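Local coordinates for protein beta-galactosidase (Geobacillus stearothermophilus, PDB 4OIF) that binds a zinc ion and probably hydrolyses terminal non-reducing beta-D-galactose residues from beta-D-galactosides, at residues H122-S126 / E162-C168; A171-L176 / D223-F227; V228-I233 / G268-F274. One frame throughout, in Å; residues are numbered along the deposited sequence. Where two conformers were deposited one is given.

Contact 1. Residues H122-S126 / E162-C168; sequences HCFTS and ECHCNLC. With ZN (zinc ion), chain D.
Cys123 SG is gripped by a zinc ion at 2.5 Å and by the backbone N-H of Ser126, whose N lies 3.2 Å from that sulfur; a weak bond from Thr125 N adds to these. The zinc site is a four-cysteine one, with Cys123 from the loop before helix 127-144, Cys163 and Cys165 from the loop before helix 166-179 and Cys168 from its first turn, so the metal ties the 122-126 loop to that loop and helix start. Cysteine suits all four places because thiolates bind zinc strongly, and the N-H groups that meet Cys123 SG and Cys165 SG would probably offset part of their negative charge. Cys165 also serves as N-cap: its SG takes the N-H of Cys168, with an N-H...S angle of 166°, so a zinc ligand is also the cap of the helix.

Phe124 lies against the four-cysteine zinc site. Its CG sits between the backbone N and the carbonyl carbon (chi1 46°), which swings the ring toward Cys163 and Cys168. Ring atom CE1 comes to 3.3 Å from Cys168 SG, an oblique sulfur-aromatic contact, while CZ lies by Cys163 N. The ring also touches Val228, Gln231 and Thr232 of helix 218-246. An alanine here would probably leave a gap beside Cys168 SG and weaken the packing of the zinc loops on that helix.

Thr125, just before the N-cap Ser126, has its OG1 hydrogen-bonded to Gln231 NE2. Its methyl CG2 crosses Leu167 obliquely, 3.8 Å from Leu167 CB.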
loop_
_atom_site.group_PDB
_atom_site.type_symbol
_atom_site.label_atom_id
_atom_site.label_comp_id
_atom_site.label_asym_id
_atom_site.label_seq_id
_atom_site.Cartn_x
_atom_site.Cartn_y
_atom_site.Cartn_z
ATOM N N HIS A 122 24.892 1.102 -10.571
ATOM C CA HIS A 122 25.927 2.118 -10.679
ATOM C C HIS A 122 25.392 3.412 -11.290
ATOM O O HIS A 122 24.447 3.391 -12.077
ATOM C CB HIS A 122 27.052 1.597 -11.548
ATOM C CG HIS A 122 26.620 1.293 -12.949
ATOM N ND1 HIS A 122 25.919 0.149 -13.283
ATOM C CD2 HIS A 122 26.772 1.994 -14.099
ATOM C CE1 HIS A 122 25.677 0.152 -14.582
ATOM N NE2 HIS A 122 26.184 1.259 -15.101
ATOM N N CYS A 123 26.013 4.529 -10.937
ATOM C CA CYS A 123 25.795 5.787 -11.635
ATOM C C CYS A 123 26.260 5.642 -13.086
ATOM O O CYS A 123 27.421 5.303 -13.332
ATOM C CB CYS A 123 26.545 6.927 -10.913
ATOM S SG CYS A 123 26.798 8.461 -11.881
ATOM N N PHE A 124 25.385 5.884 -14.056
ATOM C CA PHE A 124 25.787 5.648 -15.435
ATOM C C PHE A 124 26.608 6.829 -16.026
ATOM O O PHE A 124 27.078 6.756 -17.175
ATOM C CB PHE A 124 24.573 5.367 -16.347
ATOM C CG PHE A 124 23.397 6.313 -16.164
ATOM C CD1 PHE A 124 23.592 7.664 -16.111
ATOM C CD2 PHE A 124 22.086 5.828 -16.250
ATOM C CE1 PHE A 124 22.541 8.533 -16.013
ATOM C CE2 PHE A 124 20.992 6.677 -16.148
ATOM C CZ PHE A 124 21.237 8.073 -16.036
ATOM N N THR A 125 26.812 7.901 -15.251
ATOM C CA THR A 125 27.578 9.056 -15.753
ATOM C C THR A 125 29.030 9.041 -15.253
ATOM O O THR A 125 29.941 9.429 -15.980
ATOM C CB THR A 125 26.918 10.407 -15.360
ATOM O OG1 THR A 125 25.678 10.579 -16.070
ATOM C CG2 THR A 125 27.823 11.584 -15.724
ATOM N N SER A 126 29.235 8.581 -14.018
ATOM C CA SER A 126 30.562 8.566 -13.374
ATOM C C SER A 126 31.735 8.204 -14.305
ATOM O O SER A 126 31.734 7.143 -14.944
ATOM C CB SER A 126 30.546 7.599 -12.196
ATOM O OG SER A 126 31.857 7.202 -11.842
ATOM N N GLU A 162 18.173 4.251 -12.967
ATOM C CA GLU A 162 18.635 5.585 -13.302
ATOM C C GLU A 162 19.385 6.208 -12.141
ATOM O O GLU A 162 19.388 5.682 -11.025
ATOM C CB GLU A 162 17.451 6.457 -13.719
ATOM C CG GLU A 162 16.244 6.352 -12.800
ATOM C CD GLU A 162 14.991 6.950 -13.423
ATOM O OE1 GLU A 162 14.481 6.378 -14.414
ATOM O OE2 GLU A 162 14.518 7.994 -12.921
ATOM N N CYS A 163 20.053 7.317 -12.418
ATOM C CA CYS A 163 20.750 8.058 -11.385
ATOM C C CYS A 163 20.479 9.549 -11.562
ATOM O O CYS A 163 20.381 10.038 -12.688
ATOM C CB CYS A 163 22.254 7.767 -11.412
ATOM S SG CYS A 163 23.162 8.611 -10.099
ATOM N N HIS A 164 20.353 10.253 -10.438
ATOM C CA HIS A 164 19.946 11.649 -10.417
ATOM C C HIS A 164 20.976 12.543 -9.744
ATOM O O HIS A 164 20.664 13.667 -9.368
ATOM C CB HIS A 164 18.614 11.804 -9.688
ATOM C CG HIS A 164 17.488 11.049 -10.310
ATOM N ND1 HIS A 164 16.536 11.655 -11.102
ATOM C CD2 HIS A 164 17.144 9.742 -10.239
ATOM C CE1 HIS A 164 15.664 10.750 -11.505
ATOM N NE2 HIS A 164 16.006 9.582 -10.989
ATOM N N CYS A 165 22.192 12.039 -9.575
ATOM C CA CYS A 165 23.255 12.820 -8.957
ATOM C C CYS A 165 23.587 14.042 -9.809
ATOM O O CYS A 165 23.077 14.183 -10.928
ATOM C CB CYS A 165 24.502 11.959 -8.746
ATOM S SG CYS A 165 25.457 11.618 -10.213
ATOM N N ASN A 166 24.452 14.915 -9.291
ATOM C CA ASN A 166 24.718 16.167 -9.994
ATOM C C ASN A 166 25.489 15.940 -11.301
ATOM O O ASN A 166 25.335 16.727 -12.254
ATOM C CB ASN A 166 25.451 17.147 -9.079
ATOM C CG ASN A 166 24.566 17.662 -7.941
ATOM O OD1 ASN A 166 23.340 17.757 -8.074
ATOM N ND2 ASN A 166 25.189 18.000 -6.817
ATOM N N LEU A 167 26.252 14.851 -11.373
ATOM C CA LEU A 167 26.933 14.464 -12.597
ATOM C C LEU A 167 25.912 14.171 -13.686
ATOM O O LEU A 167 25.999 14.666 -14.821
ATOM C CB LEU A 167 27.806 13.239 -12.342
ATOM C CG LEU A 167 28.946 13.456 -11.346
ATOM C CD1 LEU A 167 29.926 12.296 -11.408
ATOM C CD2 LEU A 167 29.649 14.764 -11.630
ATOM N N CYS A 168 24.927 13.365 -13.310
ATOM C CA CYS A 168 23.825 13.016 -14.186
ATOM C C CYS A 168 22.933 14.215 -14.530
ATOM O O CYS A 168 22.389 14.276 -15.633
ATOM C CB CYS A 168 22.999 11.891 -13.548
ATOM S SG CYS A 168 23.873 10.266 -13.503
HETATM ZN ZN ZN D . 24.753 9.760 -11.521
#

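Contact 2. Residues A171-L176 / D223-F227; sequences AFREWL and DWKRF
An aromatic cluster of Phe172, Trp175, Trp224 and Phe227 joins helix 166-179 to helix 218-246. The two short helical segments cross at 105° with their axes 10.6 Å apart, a wide spacing that large flat side chains are well able to fill. Phe172 is held on both faces: Trp224 comes edge-on over the centre of one, its CE3 3.7 Å from Phe172 CG and the planes nearly perpendicular at 89°, a T-shaped pair, while Leu176 CD1 lies off-centre against the other. Phe172 turns its ring into this slot with CG opposite the backbone N (chi1 -178°).

Phe227 wedges between Phe172 and Trp175. Its edge meets the five-membered ring of Trp175 in a second T-shaped contact, CD1 lying 3.6 Å from Trp175 CG, and its own CB sits over the six-membered ring in a CH-pi contact. Phe172 CA in turn rests over the face of Phe227. Beyond it, Ala171 is small enough to let the ring tip in, with CB 3.8 Å from Phe227 CZ.

Both helices lie in the connection from strand 150-154 to strand 252-259 of the TIM barrel, with helix 166-179 crossing helix 218-246. The indole NH groups are both used elsewhere, Trp175 NE1 by Asp230 and Trp224 NE1 by Glu162.

At the far end Leu176 CD2 touches Asp223 OD2 at 3.6 Å. Asp223 OD2 accepts from Tyr180 OH and Trp191 NE1, while OD1 forms salt bridges with Lys179 and, on its anti side, with Arg226 NH1 at 3.0 Å. The guanidinium is further bound to Glu420 and to the backbone of Glu508.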
loop_
_atom_site.group_PDB
_atom_site.type_symbol
_atom_site.label_atom_id
_atom_site.label_comp_id
_atom_site.label_asym_id
_atom_site.label_seq_id
_atom_site.Cartn_x
_atom_site.Cartn_y
_atom_site.Cartn_z
ATOM N N ALA A 171 24.848 16.018 -17.162
ATOM C CA ALA A 171 24.787 15.249 -18.407
ATOM C C ALA A 171 23.407 15.342 -19.097
ATOM O O ALA A 171 23.319 15.392 -20.330
ATOM C CB ALA A 171 25.159 13.786 -18.140
ATOM N N PHE A 172 22.346 15.361 -18.293
ATOM C CA PHE A 172 20.977 15.540 -18.782
ATOM C C PHE A 172 20.807 16.920 -19.405
ATOM O O PHE A 172 20.199 17.063 -20.462
ATOM C CB PHE A 172 19.969 15.341 -17.638
ATOM C CG PHE A 172 18.529 15.453 -18.060
ATOM C CD1 PHE A 172 18.054 14.751 -19.168
ATOM C CD2 PHE A 172 17.639 16.232 -17.327
ATOM C CE1 PHE A 172 16.718 14.844 -19.549
ATOM C CE2 PHE A 172 16.307 16.330 -17.693
ATOM C CZ PHE A 172 15.837 15.637 -18.813
ATOM N N ARG A 173 21.362 17.938 -18.751
ATOM C CA ARG A 173 21.347 19.285 -19.314
ATOM C C ARG A 173 22.068 19.359 -20.657
ATOM O O ARG A 173 21.552 19.965 -21.602
ATOM C CB ARG A 173 21.956 20.277 -18.343
ATOM C CG ARG A 173 20.968 20.762 -17.321
ATOM C CD ARG A 173 21.596 21.721 -16.338
ATOM N NE ARG A 173 20.890 21.631 -15.073
ATOM C CZ ARG A 173 21.417 21.129 -13.966
ATOM N NH1 ARG A 173 22.680 20.722 -13.959
ATOM N NH2 ARG A 173 20.687 21.060 -12.862
ATOM N N GLU A 174 23.243 18.738 -20.753
ATOM C CA GLU A 174 23.976 18.746 -22.021
ATOM C C GLU A 174 23.215 17.990 -23.105
ATOM O O GLU A 174 23.177 18.407 -24.275
ATOM C CB GLU A 174 25.379 18.163 -21.839
ATOM C CG GLU A 174 26.303 19.078 -21.035
ATOM C CD GLU A 174 26.408 20.469 -21.650
ATOM O OE1 GLU A 174 26.651 20.546 -22.881
ATOM O OE2 GLU A 174 26.224 21.476 -20.913
ATOM N N TRP A 175 22.580 16.896 -22.693
ATOM C CA TRP A 175 21.736 16.103 -23.578
ATOM C C TRP A 175 20.589 16.948 -24.131
ATOM O O TRP A 175 20.277 16.896 -25.322
ATOM C CB TRP A 175 21.195 14.890 -22.821
ATOM C CG TRP A 175 20.412 13.907 -23.638
ATOM C CD1 TRP A 175 20.901 12.804 -24.291
ATOM C CD2 TRP A 175 18.989 13.905 -23.861
ATOM N NE1 TRP A 175 19.872 12.125 -24.898
ATOM C CE2 TRP A 175 18.692 12.781 -24.656
ATOM C CE3 TRP A 175 17.943 14.748 -23.471
ATOM C CZ2 TRP A 175 17.396 12.482 -25.071
ATOM C CZ3 TRP A 175 16.653 14.447 -23.881
ATOM C CH2 TRP A 175 16.392 13.325 -24.679
ATOM N N LEU A 176 19.982 17.744 -23.259
ATOM C CA LEU A 176 18.844 18.560 -23.649
ATOM C C LEU A 176 19.293 19.697 -24.567
ATOM O O LEU A 176 18.578 20.065 -25.506
ATOM C CB LEU A 176 18.119 19.105 -22.409
ATOM C CG LEU A 176 17.175 18.142 -21.663
ATOM C CD1 LEU A 176 16.709 18.773 -20.369
ATOM C CD2 LEU A 176 15.968 17.734 -22.510
ATOM N N ASP A 223 11.471 12.990 -21.851
ATOM C CA ASP A 223 12.859 13.267 -22.184
ATOM C C ASP A 223 13.825 12.668 -21.161
ATOM O O ASP A 223 14.908 12.232 -21.534
ATOM C CB ASP A 223 13.110 14.775 -22.320
ATOM C CG ASP A 223 12.824 15.288 -23.722
ATOM O OD1 ASP A 223 12.587 14.456 -24.618
ATOM O OD2 ASP A 223 12.857 16.517 -23.934
ATOM N N TRP A 224 13.445 12.623 -19.887
ATOM C CA TRP A 224 14.292 11.972 -18.884
ATOM C C TRP A 224 14.400 10.474 -19.168
ATOM O O TRP A 224 15.485 9.922 -19.124
ATOM C CB TRP A 224 13.787 12.209 -17.457
ATOM C CG TRP A 224 14.582 11.431 -16.411
ATOM C CD1 TRP A 224 14.157 10.343 -15.690
ATOM C CD2 TRP A 224 15.932 11.668 -16.002
ATOM N NE1 TRP A 224 15.157 9.901 -14.855
ATOM C CE2 TRP A 224 16.255 10.697 -15.026
ATOM C CE3 TRP A 224 16.897 12.611 -16.361
ATOM C CZ2 TRP A 224 17.503 10.637 -14.413
ATOM C CZ3 TRP A 224 18.140 12.549 -15.749
ATOM C CH2 TRP A 224 18.431 11.569 -14.788
ATOM N N LYS A 225 13.298 9.803 -19.471
ATOM C CA LYS A 225 13.406 8.389 -19.825
ATOM C C LYS A 225 14.303 8.185 -21.059
ATOM O O LYS A 225 15.144 7.266 -21.086
ATOM C CB LYS A 225 12.017 7.790 -20.044
ATOM C CG LYS A 225 11.201 7.698 -18.757
ATOM C CD LYS A 225 9.841 7.049 -18.977
ATOM C CE LYS A 225 9.095 6.849 -17.660
ATOM N NZ LYS A 225 8.274 8.030 -17.240
ATOM N N ARG A 226 14.149 9.046 -22.062
ATOM C CA ARG A 226 14.986 8.970 -23.256
ATOM C C ARG A 226 16.460 9.138 -22.893
ATOM O O ARG A 226 17.313 8.417 -23.388
ATOM C CB ARG A 226 14.585 10.025 -24.283
ATOM C CG ARG A 226 13.247 9.796 -24.962
ATOM C CD ARG A 226 12.800 11.044 -25.714
ATOM N NE ARG A 226 11.677 10.781 -26.606
ATOM C CZ ARG A 226 10.654 11.612 -26.793
ATOM N NH1 ARG A 226 10.597 12.770 -26.142
ATOM N NH2 ARG A 226 9.677 11.282 -27.631
ATOM N N PHE A 227 16.755 10.086 -22.018
ATOM C CA PHE A 227 18.128 10.313 -21.610
ATOM C C PHE A 227 18.660 9.128 -20.837
ATOM O O PHE A 227 19.821 8.810 -20.937
ATOM C CB PHE A 227 18.270 11.568 -20.755
ATOM C CG PHE A 227 19.568 11.623 -19.992
ATOM C CD1 PHE A 227 20.735 12.013 -20.618
ATOM C CD2 PHE A 227 19.622 11.260 -18.662
ATOM C CE1 PHE A 227 21.934 12.054 -19.922
ATOM C CE2 PHE A 227 20.811 11.293 -17.969
ATOM C CZ PHE A 227 21.969 11.697 -18.596
#

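Contact 3. Residues V228-I233 / G268-F274; sequences VTDQTI and GLDYSKF
Thr229 on helix 218-246 receives the backbone N-H of Asp270 in a nearly straight hydrogen bond, Asp270 N to Thr229 OG1 3.0 Å. It ties a TIM-barrel helix to the short helix 271-274, which lies in the connection between strands 252-259 and 282-284. Threonine suits this place, since it offers a hydroxyl to the loop while its methyl packs against Asp270 CB. A water extends the link from Thr229 OG1 to Gly268 O.

The tight part is apolar and buried. Ile233 slides along Phe274, its CG1 lying over one face of the ring, off-centre, 3.8 Å from Phe274 CD1; its CD1 reaches Phe274 CA. With CG1 opposite the carbonyl carbon (chi1 -64°), the long branch of Ile233 lies against the ring. Leu269 meets Thr232 tip to tip, CD2 3.7 Å from Thr232 OG1. The hydroxyl of Thr232 is already spent on its own helix, donating to Val228 O, so its polar atom is satisfied although it faces the Leu269 methyl. Phe274 is also packed against Thr254 and Phe256 of strand 252-259, which brings the contact up against the barrel wall.

The other side is looser and wetter. Exposed Lys273 crosses Asp230 at about a right angle, and the salt bridge from its NZ to Asp230 OD1 is 3.3 Å. A water bonded to both atoms supports the pair, while Asp230 OD2 is held by Trp175.

Asp270 is N-cap of the short helix: its OD1 accepts both Ser272 N, at 3.1 Å, and Ser272 OG, at 2.8 Å, from the same face of the carboxylate.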
loop_
_atom_site.group_PDB
_atom_site.type_symbol
_atom_site.label_atom_id
_atom_site.label_comp_id
_atom_site.label_asym_id
_atom_site.label_seq_id
_atom_site.Cartn_x
_atom_site.Cartn_y
_atom_site.Cartn_z
ATOM N N VAL A 228 17.814 8.490 -20.048
ATOM C CA VAL A 228 18.234 7.330 -19.285
ATOM C C VAL A 228 18.659 6.229 -20.256
ATOM O O VAL A 228 19.736 5.601 -20.090
ATOM C CB VAL A 228 17.107 6.841 -18.346
ATOM C CG1 VAL A 228 17.421 5.442 -17.808
ATOM C CG2 VAL A 228 16.894 7.853 -17.212
ATOM N N THR A 229 17.837 6.018 -21.283
ATOM C CA THR A 229 18.215 5.072 -22.329
ATOM C C THR A 229 19.549 5.440 -23.006
ATOM O O THR A 229 20.474 4.618 -23.068
ATOM C CB THR A 229 17.122 4.958 -23.404
ATOM O OG1 THR A 229 16.032 4.199 -22.875
ATOM C CG2 THR A 229 17.659 4.249 -24.651
ATOM N N ASP A 230 19.652 6.679 -23.479
ATOM C CA ASP A 230 20.856 7.130 -24.163
ATOM C C ASP A 230 22.108 7.017 -23.299
ATOM O O ASP A 230 23.144 6.581 -23.766
ATOM C CB ASP A 230 20.697 8.571 -24.640
ATOM C CG ASP A 230 19.917 8.672 -25.938
ATOM O OD1 ASP A 230 19.656 7.619 -26.556
ATOM O OD2 ASP A 230 19.568 9.803 -26.344
ATOM N N GLN A 231 22.014 7.401 -22.039
ATOM C CA GLN A 231 23.162 7.389 -21.174
ATOM C C GLN A 231 23.563 5.955 -20.825
ATOM O O GLN A 231 24.768 5.644 -20.703
ATOM C CB GLN A 231 22.878 8.225 -19.914
ATOM C CG GLN A 231 24.114 8.503 -19.063
ATOM C CD GLN A 231 25.112 9.457 -19.665
ATOM O OE1 GLN A 231 25.363 9.453 -20.867
ATOM N NE2 GLN A 231 25.709 10.286 -18.812
ATOM N N THR A 232 22.563 5.078 -20.715
ATOM C CA THR A 232 22.830 3.647 -20.543
ATOM C C THR A 232 23.589 3.075 -21.757
ATOM O O THR A 232 24.624 2.410 -21.604
ATOM C CB THR A 232 21.520 2.866 -20.326
ATOM O OG1 THR A 232 20.949 3.256 -19.079
ATOM C CG2 THR A 232 21.763 1.377 -20.299
ATOM N N ILE A 233 23.092 3.371 -22.959
ATOM C CA ILE A 233 23.739 2.914 -24.187
ATOM C C ILE A 233 25.160 3.464 -24.319
ATOM O O ILE A 233 26.088 2.728 -24.652
ATOM C CB ILE A 233 22.942 3.307 -25.421
ATOM C CG1 ILE A 233 21.587 2.607 -25.403
ATOM C CG2 ILE A 233 23.702 2.935 -26.686
ATOM C CD1 ILE A 233 20.749 2.864 -26.670
ATOM N N GLY A 268 12.016 -0.119 -18.558
ATOM C CA GLY A 268 13.080 0.757 -18.104
ATOM C C GLY A 268 14.019 1.310 -19.162
ATOM O O GLY A 268 14.753 2.267 -18.911
ATOM N N LEU A 269 14.008 0.704 -20.345
ATOM C CA LEU A 269 14.918 1.096 -21.421
ATOM C C LEU A 269 14.254 0.894 -22.776
ATOM O O LEU A 269 13.464 -0.032 -22.963
ATOM C CB LEU A 269 16.214 0.284 -21.352
ATOM C CG LEU A 269 17.164 0.519 -20.182
ATOM C CD1 LEU A 269 18.257 -0.536 -20.171
ATOM C CD2 LEU A 269 17.758 1.923 -20.256
ATOM N N ASP A 270 14.562 1.768 -23.722
ATOM C CA ASP A 270 14.040 1.619 -25.070
ATOM C C ASP A 270 14.902 0.612 -25.849
ATOM O O ASP A 270 15.943 0.962 -26.407
ATOM C CB ASP A 270 14.000 2.971 -25.774
ATOM C CG ASP A 270 13.253 2.920 -27.086
ATOM O OD1 ASP A 270 12.922 1.811 -27.552
ATOM O OD2 ASP A 270 12.993 3.996 -27.658
ATOM N N TYR A 271 14.465 -0.642 -25.884
ATOM C CA TYR A 271 15.246 -1.683 -26.537
ATOM C C TYR A 271 15.282 -1.532 -28.055
ATOM O O TYR A 271 16.161 -2.091 -28.711
ATOM C CB TYR A 271 14.699 -3.062 -26.182
ATOM C CG TYR A 271 15.032 -3.540 -24.796
ATOM C CD1 TYR A 271 16.133 -3.037 -24.110
ATOM C CD2 TYR A 271 14.242 -4.495 -24.168
ATOM C CE1 TYR A 271 16.439 -3.476 -22.846
ATOM C CE2 TYR A 271 14.536 -4.936 -22.904
ATOM C CZ TYR A 271 15.640 -4.429 -22.247
ATOM O OH TYR A 271 15.934 -4.887 -20.985
ATOM N N SER A 272 14.329 -0.793 -28.623
ATOM C CA SER A 272 14.309 -0.629 -30.072
ATOM C C SER A 272 15.505 0.222 -30.489
ATOM O O SER A 272 15.971 0.156 -31.621
ATOM C CB SER A 272 13.004 0.003 -30.549
ATOM O OG SER A 272 12.966 1.384 -30.284
ATOM N N LYS A 273 16.003 1.006 -29.539
ATOM C CA LYS A 273 17.170 1.851 -29.736
ATOM C C LYS A 273 18.446 1.102 -29.376
ATOM O O LYS A 273 19.493 1.301 -30.008
ATOM C CB LYS A 273 17.040 3.133 -28.890
ATOM C CG LYS A 273 17.794 4.338 -29.427
ATOM C CD LYS A 273 17.587 5.550 -28.531
ATOM C CE LYS A 273 18.054 6.831 -29.207
ATOM N NZ LYS A 273 19.446 6.683 -29.723
ATOM N N PHE A 274 18.357 0.242 -28.358
ATOM C CA PHE A 274 19.539 -0.448 -27.829
ATOM C C PHE A 274 19.949 -1.539 -28.834
ATOM O O PHE A 274 21.143 -1.811 -29.029
ATOM C CB PHE A 274 19.249 -1.056 -26.443
ATOM C CG PHE A 274 20.480 -1.250 -25.571
ATOM C CD1 PHE A 274 20.466 -0.871 -24.238
ATOM C CD2 PHE A 274 21.671 -1.723 -26.105
ATOM C CE1 PHE A 274 21.591 -1.037 -23.439
ATOM C CE2 PHE A 274 22.803 -1.886 -25.318
ATOM C CZ PHE A 274 22.761 -1.534 -23.982
HETATM O O HOH W 1 14.976 4.591 -20.415
HETATM O O HOH W 2 21.714 6.344 -28.123
#

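Helix 218-246 is the common support, supplying one segment to contact 2 and the next to contact 3, while helix 166-179 runs from contact 1 into contact 2. Three polar bonds stitch the sites together, each 2.8 Å: Glu162 OE2 to Trp224 NE1, Thr125 OG1 to Gln231 NE2, and Trp175 NE1 to Asp230 OD2. His164 also stacks on Trp224. The centres of contacts 1 and 2 lie about 12 Å apart and those of contacts 1 and 3 about 15 Å. Zinc is about 7 Å from the Trp224 side chain, whereas the Leu269 side chain is about 8 Å from that of Glu158, the predicted proton donor.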